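Local coordinates for probable membrane transporter protein MamO (Magnetospirillum magneticum, PDB 5HMA), which promotes magnetite formation and activates the MamE protease, and contains a metal-binding, protease-like domain that is probably not proteolytic, at residues G25-Y33 with K83-D91; G157-A165 with F176-V184. One frame throughout, in Å; residues are numbered along the deposited sequence.

Interaction 1: residues G25-Y33 with K83-D91; sequences GAIVGTNGY and KFLHFRMAD
F87 and I27 meet through their backbones: F87 N donates to I27 O over 2.9 Å, and the same carbonyl lies at the edge of the F87 ring. A second backbone bond, F84 N to T30 O at 2.9 Å, falls in the carbonyl plane on a lone pair; T30 O also sits at the rim of the F84 ring, near its plane. Between these two bonds the H86 imidazole lies against the turn that follows the strand. Its CG is wedged between the backbone N and the carbonyl carbon (chi1 59°), which sets the ring on the G29-T30 backbone: G29 C and T30 N lie over one face, offset toward its rim, and G29 CA makes a CH-pi contact 4.2 Å from the H86 ring centroid. H86 ND1 donates to F87 O at 2.9 Å from well above the carbonyl plane, a bond that should limit the ring's rotation. I27 spreads its branches, CD1 reaching F84 CD2 at 3.8 Å and CG2 packing on H86 CB. At one end K83, bent at chi2, runs beside N31 and its NZ donates to N31 OD1 at 3.2 Å; at the other, M89 SD lies 3.8 Å from V28 CB. A water there donates to V28 O and accepts from M89 N. The turn is closed by G32 N to G29 O and V28 N to Y33 O, and G32 has backbone angles that suit glycine. This is the turn of the beta hairpin formed by strands 23-29 and 33-37, in the first barrel of a trypsin-like fold, edged by the connection between the barrels. F84 packs edge-to-face on F60 and touches M78 of strand 73-78, F87 and A26 rest on P151 of strand 151-153, and M89 reaches helix 180-185.

Interaction 2: residues G157-A165 with F176-V184; sequences GDLVGINIA and FTVPAQVIV
N163 and T177 turn their side chains the same way: CG of N163 and OG1 of T177 are each anti to their own carbonyl carbon (chi1 -65° and -57°), bringing T177 OG1 to N163 OD1 at 2.6 Å, a short bond to a buried amide oxygen. Around it runs an antiparallel hairpin. I164 and F176 form a hydrogen-bonded pair, with I164 N donating to F176 O at 2.9 Å and F176 N returning the bond to I164 O; I162 and V178 form the next such pair, V178 N reaching I162 O at 2.8 Å. N163 and T177 are the non-hydrogen-bonded pair between them. On the face of I162, I164 and V178, I164 CD1 meets V178 CG2 at 3.9 Å, while the I162 and I183 side chains cross at about a right angle, CG1 of I162 3.9 Å from CD1 of I183. V160 and G161, both opposite L152, make a classic beta bulge. G161 CA lies 3.6 Å from T177 CG2, with no room there for a side chain. From the bulge itself, V160 O accepts A180 N at 2.9 Å, the donor standing above the carbonyl plane, tying the chain where strand 173-179 gives way to helix 180-185 back to the neighbouring strand. This hairpin belongs to the second barrel of the trypsin-like fold: strand 151-153 flanks it on one side and strand 131-139 on the other, while I162, I164 and I183 pack against strand 33-37 of the first barrel.

In the fold
The two contacts have centres 14 Å apart and touch through the connection between the barrels. M89 of interaction 1 places CE 3.5 Å from I183 CG2 of interaction 2 and 3.9 Å from V184 CG2, so M89 leans on the helix that follows the hairpin. On either side of M89 in the sequence, F87 CE1 lies 3.6 Å from G157 O and D91 O lies 3.3 Å from D158 CB. Interaction 2 approaches the metal site: between nearest atoms, the V178 side chain is about 8 Å from the bound nickel ion and about 4 Å from the side chain of H71, which coordinates nickel together with H186. V182 O accepts a hydrogen bond from H186 ND1, linking helix 180-185 directly to that ligand.

Interaction 1: residues G25-Y33 with K83-D91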
loop_
_atom_site.group_PDB
_atom_site.type_symbol
_atom_site.label_atom_id
_atom_site.label_comp_id
_atom_site.label_asym_id
_atom_site.label_seq_id
_atom_site.Cartn_x
_atom_site.Cartn_y
_atom_site.Cartn_z
ATOM N N GLY A 25 -3.838 1.388 0.168
ATOM C CA GLY A 25 -3.415 0.848 -1.114
ATOM C C GLY A 25 -2.799 1.958 -1.948
ATOM O O GLY A 25 -2.955 3.141 -1.610
ATOM N N ALA A 26 -2.103 1.582 -3.024
ATOM C CA ALA A 26 -1.387 2.534 -3.882
ATOM C C ALA A 26 -1.855 2.379 -5.327
ATOM O O ALA A 26 -1.842 1.271 -5.857
ATOM C CB ALA A 26 0.144 2.314 -3.788
ATOM N N ILE A 27 -2.272 3.477 -5.961
ATOM C CA ILE A 27 -2.656 3.413 -7.369
ATOM C C ILE A 27 -1.399 3.388 -8.218
ATOM O O ILE A 27 -0.564 4.290 -8.113
ATOM C CB ILE A 27 -3.551 4.593 -7.795
ATOM C CG1 ILE A 27 -4.718 4.797 -6.823
ATOM C CG2 ILE A 27 -4.102 4.353 -9.211
ATOM C CD1 ILE A 27 -5.709 5.846 -7.324
ATOM N N VAL A 28 -1.259 2.377 -9.074
ATOM C CA VAL A 28 -0.025 2.258 -9.835
ATOM C C VAL A 28 -0.275 2.242 -11.342
ATOM O O VAL A 28 0.655 2.065 -12.137
ATOM C CB VAL A 28 0.764 1.017 -9.376
ATOM C CG1 VAL A 28 1.197 1.200 -7.908
ATOM C CG2 VAL A 28 -0.088 -0.239 -9.531
ATOM N N GLY A 29 -1.520 2.468 -11.747
ATOM C CA GLY A 29 -1.826 2.518 -13.171
ATOM C C GLY A 29 -2.992 3.438 -13.474
ATOM O O GLY A 29 -3.945 3.537 -12.690
ATOM N N THR A 30 -2.924 4.106 -14.615
ATOM C CA THR A 30 -3.905 5.128 -14.946
ATOM C C THR A 30 -5.323 4.536 -15.036
ATOM O O THR A 30 -6.291 5.198 -14.662
ATOM C CB THR A 30 -3.518 5.852 -16.259
ATOM O OG1 THR A 30 -4.564 6.749 -16.642
ATOM C CG2 THR A 30 -3.288 4.863 -17.366
ATOM N N ASN A 31 -5.452 3.285 -15.478
ATOM C CA ASN A 31 -6.788 2.690 -15.601
ATOM C C ASN A 31 -7.263 1.997 -14.336
ATOM O O ASN A 31 -8.159 1.170 -14.386
ATOM C CB ASN A 31 -6.843 1.699 -16.754
ATOM C CG ASN A 31 -6.694 2.372 -18.087
ATOM O OD1 ASN A 31 -7.594 3.084 -18.536
ATOM N ND2 ASN A 31 -5.553 2.157 -18.736
ATOM N N GLY A 32 -6.666 2.331 -13.202
ATOM C CA GLY A 32 -7.196 1.881 -11.937
ATOM C C GLY A 32 -6.552 0.660 -11.313
ATOM O O GLY A 32 -7.200 -0.049 -10.543
ATOM N N TYR A 33 -5.281 0.410 -11.620
ATOM C CA TYR A 33 -4.555 -0.657 -10.933
ATOM C C TYR A 33 -4.126 -0.195 -9.548
ATOM O O TYR A 33 -3.633 0.925 -9.374
ATOM C CB TYR A 33 -3.356 -1.118 -11.750
ATOM C CG TYR A 33 -3.788 -1.908 -12.958
ATOM C CD1 TYR A 33 -4.099 -3.256 -12.849
ATOM C CD2 TYR A 33 -3.921 -1.295 -14.200
ATOM C CE1 TYR A 33 -4.521 -3.979 -13.947
ATOM C CE2 TYR A 33 -4.337 -2.009 -15.309
ATOM C CZ TYR A 33 -4.640 -3.351 -15.176
ATOM O OH TYR A 33 -5.056 -4.061 -16.277
ATOM N N LYS A 83 -10.108 7.584 -15.256
ATOM C CA LYS A 83 -8.647 7.568 -15.208
ATOM C C LYS A 83 -8.140 8.107 -13.862
ATOM O O LYS A 83 -8.832 8.887 -13.199
ATOM C CB LYS A 83 -8.075 8.399 -16.358
ATOM C CG LYS A 83 -7.917 7.670 -17.708
ATOM C CD LYS A 83 -9.116 6.829 -18.110
ATOM C CE LYS A 83 -9.006 6.410 -19.578
ATOM N NZ LYS A 83 -9.677 5.111 -19.839
ATOM N N PHE A 84 -6.926 7.717 -13.471
ATOM C CA PHE A 84 -6.395 8.055 -12.151
ATOM C C PHE A 84 -4.967 8.544 -12.214
ATOM O O PHE A 84 -4.148 7.982 -12.943
ATOM C CB PHE A 84 -6.448 6.848 -11.208
ATOM C CG PHE A 84 -7.838 6.315 -10.971
ATOM C CD1 PHE A 84 -8.450 5.483 -11.912
ATOM C CD2 PHE A 84 -8.530 6.632 -9.809
ATOM C CE1 PHE A 84 -9.734 4.982 -11.706
ATOM C CE2 PHE A 84 -9.830 6.129 -9.591
ATOM C CZ PHE A 84 -10.425 5.302 -10.545
ATOM N N LEU A 85 -4.678 9.596 -11.449
ATOM C CA LEU A 85 -3.304 9.933 -11.083
ATOM C C LEU A 85 -2.718 8.755 -10.298
ATOM O O LEU A 85 -3.405 8.135 -9.481
ATOM C CB LEU A 85 -3.264 11.220 -10.252
ATOM C CG LEU A 85 -3.662 12.494 -10.998
ATOM C CD1 LEU A 85 -3.579 13.720 -10.090
ATOM C CD2 LEU A 85 -2.765 12.666 -12.212
ATOM N N HIS A 86 -1.455 8.429 -10.532
ATOM C CA HIS A 86 -0.934 7.162 -10.023
ATOM C C HIS A 86 0.560 7.259 -9.868
ATOM O O HIS A 86 1.187 8.094 -10.507
ATOM C CB HIS A 86 -1.264 6.023 -11.001
ATOM C CG HIS A 86 -0.698 6.253 -12.370
ATOM N ND1 HIS A 86 0.487 5.687 -12.794
ATOM C CD2 HIS A 86 -1.125 7.040 -13.390
ATOM C CE1 HIS A 86 0.755 6.096 -14.023
ATOM N NE2 HIS A 86 -0.205 6.920 -14.408
ATOM N N PHE A 87 1.136 6.377 -9.063
ATOM C CA PHE A 87 2.586 6.215 -9.038
ATOM C C PHE A 87 3.099 5.695 -10.379
ATOM O O PHE A 87 2.548 4.746 -10.940
ATOM C CB PHE A 87 2.991 5.261 -7.907
ATOM C CG PHE A 87 2.808 5.853 -6.542
ATOM C CD1 PHE A 87 3.709 6.811 -6.064
ATOM C CD2 PHE A 87 1.738 5.473 -5.739
ATOM C CE1 PHE A 87 3.550 7.380 -4.801
ATOM C CE2 PHE A 87 1.562 6.036 -4.461
ATOM C CZ PHE A 87 2.473 6.995 -3.995
ATOM N N ARG A 88 4.153 6.312 -10.897
ATOM C CA ARG A 88 4.787 5.799 -12.111
ATOM C C ARG A 88 5.750 4.671 -11.773
ATOM O O ARG A 88 6.746 4.890 -11.068
ATOM C CB ARG A 88 5.545 6.904 -12.845
ATOM C CG ARG A 88 4.737 8.135 -13.198
ATOM C CD ARG A 88 5.594 9.067 -14.050
ATOM N NE ARG A 88 6.099 8.384 -15.241
ATOM C CZ ARG A 88 7.304 8.577 -15.773
ATOM N NH1 ARG A 88 8.149 9.439 -15.219
ATOM N NH2 ARG A 88 7.666 7.904 -16.860
ATOM N N MET A 89 5.475 3.473 -12.280
ATOM C CA MET A 89 6.311 2.310 -11.969
ATOM C C MET A 89 7.741 2.446 -12.502
ATOM O O MET A 89 8.673 1.868 -11.945
ATOM C CB MET A 89 5.669 1.030 -12.509
ATOM C CG MET A 89 4.358 0.679 -11.812
ATOM S SD MET A 89 4.517 0.600 -10.013
ATOM C CE MET A 89 5.582 -0.834 -9.867
ATOM N N ALA A 90 7.914 3.215 -13.569
ATOM C CA ALA A 90 9.247 3.502 -14.082
ATOM C C ALA A 90 10.079 4.311 -13.077
ATOM O O ALA A 90 11.306 4.275 -13.122
ATOM C CB ALA A 90 9.152 4.244 -15.407
ATOM N N ASP A 91 9.415 5.028 -12.172
ATOM C CA ASP A 91 10.102 5.909 -11.218
ATOM C C ASP A 91 10.405 5.228 -9.888
ATOM O O ASP A 91 10.925 5.860 -8.966
ATOM C CB ASP A 91 9.276 7.169 -10.937
ATOM C CG ASP A 91 9.227 8.117 -12.115
ATOM O OD1 ASP A 91 9.927 7.869 -13.122
ATOM O OD2 ASP A 91 8.488 9.120 -12.023
HETATM O O HOH W 1 2.857 3.158 -14.006
#

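Interaction 2: residues G157-A165 with F176-V184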
loop_
_atom_site.group_PDB
_atom_site.type_symbol
_atom_site.label_atom_id
_atom_site.label_comp_id
_atom_site.label_asym_id
_atom_site.label_seq_id
_atom_site.Cartn_x
_atom_site.Cartn_y
_atom_site.Cartn_z
ATOM N N GLY A 157 8.924 11.581 -3.740
ATOM C CA GLY A 157 7.597 11.066 -4.041
ATOM C C GLY A 157 7.604 9.785 -4.856
ATOM O O GLY A 157 6.549 9.285 -5.227
ATOM N N ASP A 158 8.791 9.254 -5.145
ATOM C CA ASP A 158 8.890 7.969 -5.840
ATOM C C ASP A 158 8.400 6.831 -4.953
ATOM O O ASP A 158 8.682 6.795 -3.748
ATOM C CB ASP A 158 10.328 7.697 -6.268
ATOM C CG ASP A 158 10.892 8.798 -7.147
ATOM O OD1 ASP A 158 10.103 9.406 -7.898
ATOM O OD2 ASP A 158 12.118 9.052 -7.081
ATOM N N LEU A 159 7.663 5.899 -5.543
ATOM C CA LEU A 159 7.222 4.713 -4.814
ATOM C C LEU A 159 8.446 3.878 -4.440
ATOM O O LEU A 159 9.238 3.534 -5.316
ATOM C CB LEU A 159 6.254 3.891 -5.661
ATOM C CG LEU A 159 5.676 2.637 -4.998
ATOM C CD1 LEU A 159 4.848 3.023 -3.786
ATOM C CD2 LEU A 159 4.818 1.874 -5.982
ATOM N N VAL A 160 8.632 3.557 -3.160
ATOM C CA VAL A 160 9.754 2.680 -2.823
ATOM C C VAL A 160 9.260 1.369 -2.234
ATOM O O VAL A 160 10.012 0.396 -2.152
ATOM C CB VAL A 160 10.777 3.365 -1.881
ATOM C CG1 VAL A 160 11.381 4.585 -2.574
ATOM C CG2 VAL A 160 10.158 3.756 -0.561
ATOM N N GLY A 161 7.989 1.316 -1.858
ATOM C CA GLY A 161 7.445 0.065 -1.367
ATOM C C GLY A 161 6.026 0.108 -0.840
ATOM O O GLY A 161 5.363 1.139 -0.874
ATOM N N ILE A 162 5.573 -1.039 -0.350
ATOM C CA ILE A 162 4.236 -1.210 0.195
ATOM C C ILE A 162 4.356 -1.637 1.657
ATOM O O ILE A 162 5.047 -2.603 1.978
ATOM C CB ILE A 162 3.431 -2.244 -0.614
ATOM C CG1 ILE A 162 3.263 -1.781 -2.066
ATOM C CG2 ILE A 162 2.093 -2.493 0.063
ATOM C CD1 ILE A 162 2.407 -0.527 -2.215
ATOM N N ASN A 163 3.669 -0.926 2.541
ATOM C CA ASN A 163 3.892 -1.096 3.964
ATOM C C ASN A 163 3.050 -2.191 4.600
ATOM O O ASN A 163 1.958 -2.508 4.128
ATOM C CB ASN A 163 3.650 0.237 4.661
ATOM C CG ASN A 163 4.670 1.275 4.244
ATOM O OD1 ASN A 163 5.871 0.976 4.172
ATOM N ND2 ASN A 163 4.209 2.485 3.939
ATOM N N ILE A 164 3.603 -2.778 5.657
ATOM C CA ILE A 164 2.935 -3.771 6.488
ATOM C C ILE A 164 3.183 -3.402 7.940
ATOM O O ILE A 164 4.338 -3.382 8.386
ATOM C CB ILE A 164 3.442 -5.190 6.221
ATOM C CG1 ILE A 164 3.280 -5.568 4.740
ATOM C CG2 ILE A 164 2.744 -6.189 7.163
ATOM C CD1 ILE A 164 3.804 -6.972 4.400
ATOM N N ALA A 165 2.118 -3.100 8.676
ATOM C CA ALA A 165 2.248 -2.900 10.120
ATOM C C ALA A 165 2.241 -4.242 10.818
ATOM O O ALA A 165 1.312 -5.027 10.636
ATOM C CB ALA A 165 1.130 -2.024 10.651
ATOM N N PHE A 176 7.107 -2.551 8.598
ATOM C CA PHE A 176 7.794 -3.294 7.549
ATOM C C PHE A 176 7.395 -2.759 6.188
ATOM O O PHE A 176 6.368 -2.084 6.057
ATOM C CB PHE A 176 7.481 -4.780 7.662
ATOM C CG PHE A 176 8.124 -5.423 8.843
ATOM C CD1 PHE A 176 7.583 -5.264 10.112
ATOM C CD2 PHE A 176 9.296 -6.152 8.699
ATOM C CE1 PHE A 176 8.191 -5.834 11.219
ATOM C CE2 PHE A 176 9.911 -6.742 9.811
ATOM C CZ PHE A 176 9.357 -6.577 11.069
ATOM N N THR A 177 8.207 -3.046 5.173
ATOM C CA THR A 177 7.905 -2.593 3.818
ATOM C C THR A 177 8.402 -3.578 2.769
ATOM O O THR A 177 9.585 -3.943 2.763
ATOM C CB THR A 177 8.541 -1.210 3.502
ATOM O OG1 THR A 177 8.100 -0.232 4.454
ATOM C CG2 THR A 177 8.137 -0.769 2.101
ATOM N N VAL A 178 7.494 -4.000 1.886
ATOM C CA VAL A 178 7.850 -4.781 0.705
ATOM C C VAL A 178 8.448 -3.853 -0.348
ATOM O O VAL A 178 7.780 -2.932 -0.793
ATOM C CB VAL A 178 6.636 -5.508 0.130
ATOM C CG1 VAL A 178 7.071 -6.432 -1.009
ATOM C CG2 VAL A 178 5.880 -6.267 1.232
ATOM N N PRO A 179 9.713 -4.082 -0.744
ATOM C CA PRO A 179 10.347 -3.206 -1.745
ATOM C C PRO A 179 9.570 -3.152 -3.063
ATOM O O PRO A 179 9.045 -4.170 -3.507
ATOM C CB PRO A 179 11.726 -3.845 -1.953
ATOM C CG PRO A 179 11.998 -4.559 -0.675
ATOM C CD PRO A 179 10.651 -5.072 -0.195
ATOM N N ALA A 180 9.504 -1.979 -3.685
ATOM C CA ALA A 180 8.695 -1.805 -4.886
ATOM C C ALA A 180 9.185 -2.665 -6.056
ATOM O O ALA A 180 8.407 -2.994 -6.945
ATOM C CB ALA A 180 8.661 -0.338 -5.288
ATOM N N GLN A 181 10.462 -3.039 -6.053
ATOM C CA GLN A 181 11.007 -3.867 -7.131
ATOM C C GLN A 181 10.300 -5.222 -7.213
ATOM O O GLN A 181 10.205 -5.833 -8.284
ATOM C CB GLN A 181 12.516 -4.071 -6.947
ATOM C CG GLN A 181 13.180 -4.882 -8.061
ATOM C CD GLN A 181 12.881 -4.336 -9.458
ATOM O OE1 GLN A 181 12.734 -3.124 -9.657
ATOM N NE2 GLN A 181 12.787 -5.239 -10.432
ATOM N N VAL A 182 9.804 -5.681 -6.068
ATOM C CA VAL A 182 9.054 -6.926 -5.991
ATOM C C VAL A 182 7.810 -6.832 -6.873
ATOM O O VAL A 182 7.446 -7.787 -7.558
ATOM C CB VAL A 182 8.700 -7.253 -4.524
ATOM C CG1 VAL A 182 7.527 -8.217 -4.440
ATOM C CG2 VAL A 182 9.932 -7.799 -3.791
ATOM N N ILE A 183 7.175 -5.664 -6.874
ATOM C CA ILE A 183 6.017 -5.431 -7.727
ATOM C C ILE A 183 6.363 -5.607 -9.199
ATOM O O ILE A 183 5.695 -6.344 -9.924
ATOM C CB ILE A 183 5.434 -4.031 -7.498
ATOM C CG1 ILE A 183 5.013 -3.850 -6.039
ATOM C CG2 ILE A 183 4.255 -3.783 -8.432
ATOM C CD1 ILE A 183 4.582 -2.423 -5.718
ATOM N N VAL A 184 7.408 -4.914 -9.638
ATOM C CA VAL A 184 7.830 -4.954 -11.031
ATOM C C VAL A 184 8.070 -6.378 -11.527
ATOM O O VAL A 184 7.552 -6.778 -12.574
ATOM C CB VAL A 184 9.094 -4.115 -11.230
ATOM C CG1 VAL A 184 9.533 -4.157 -12.694
ATOM C CG2 VAL A 184 8.863 -2.685 -10.745
#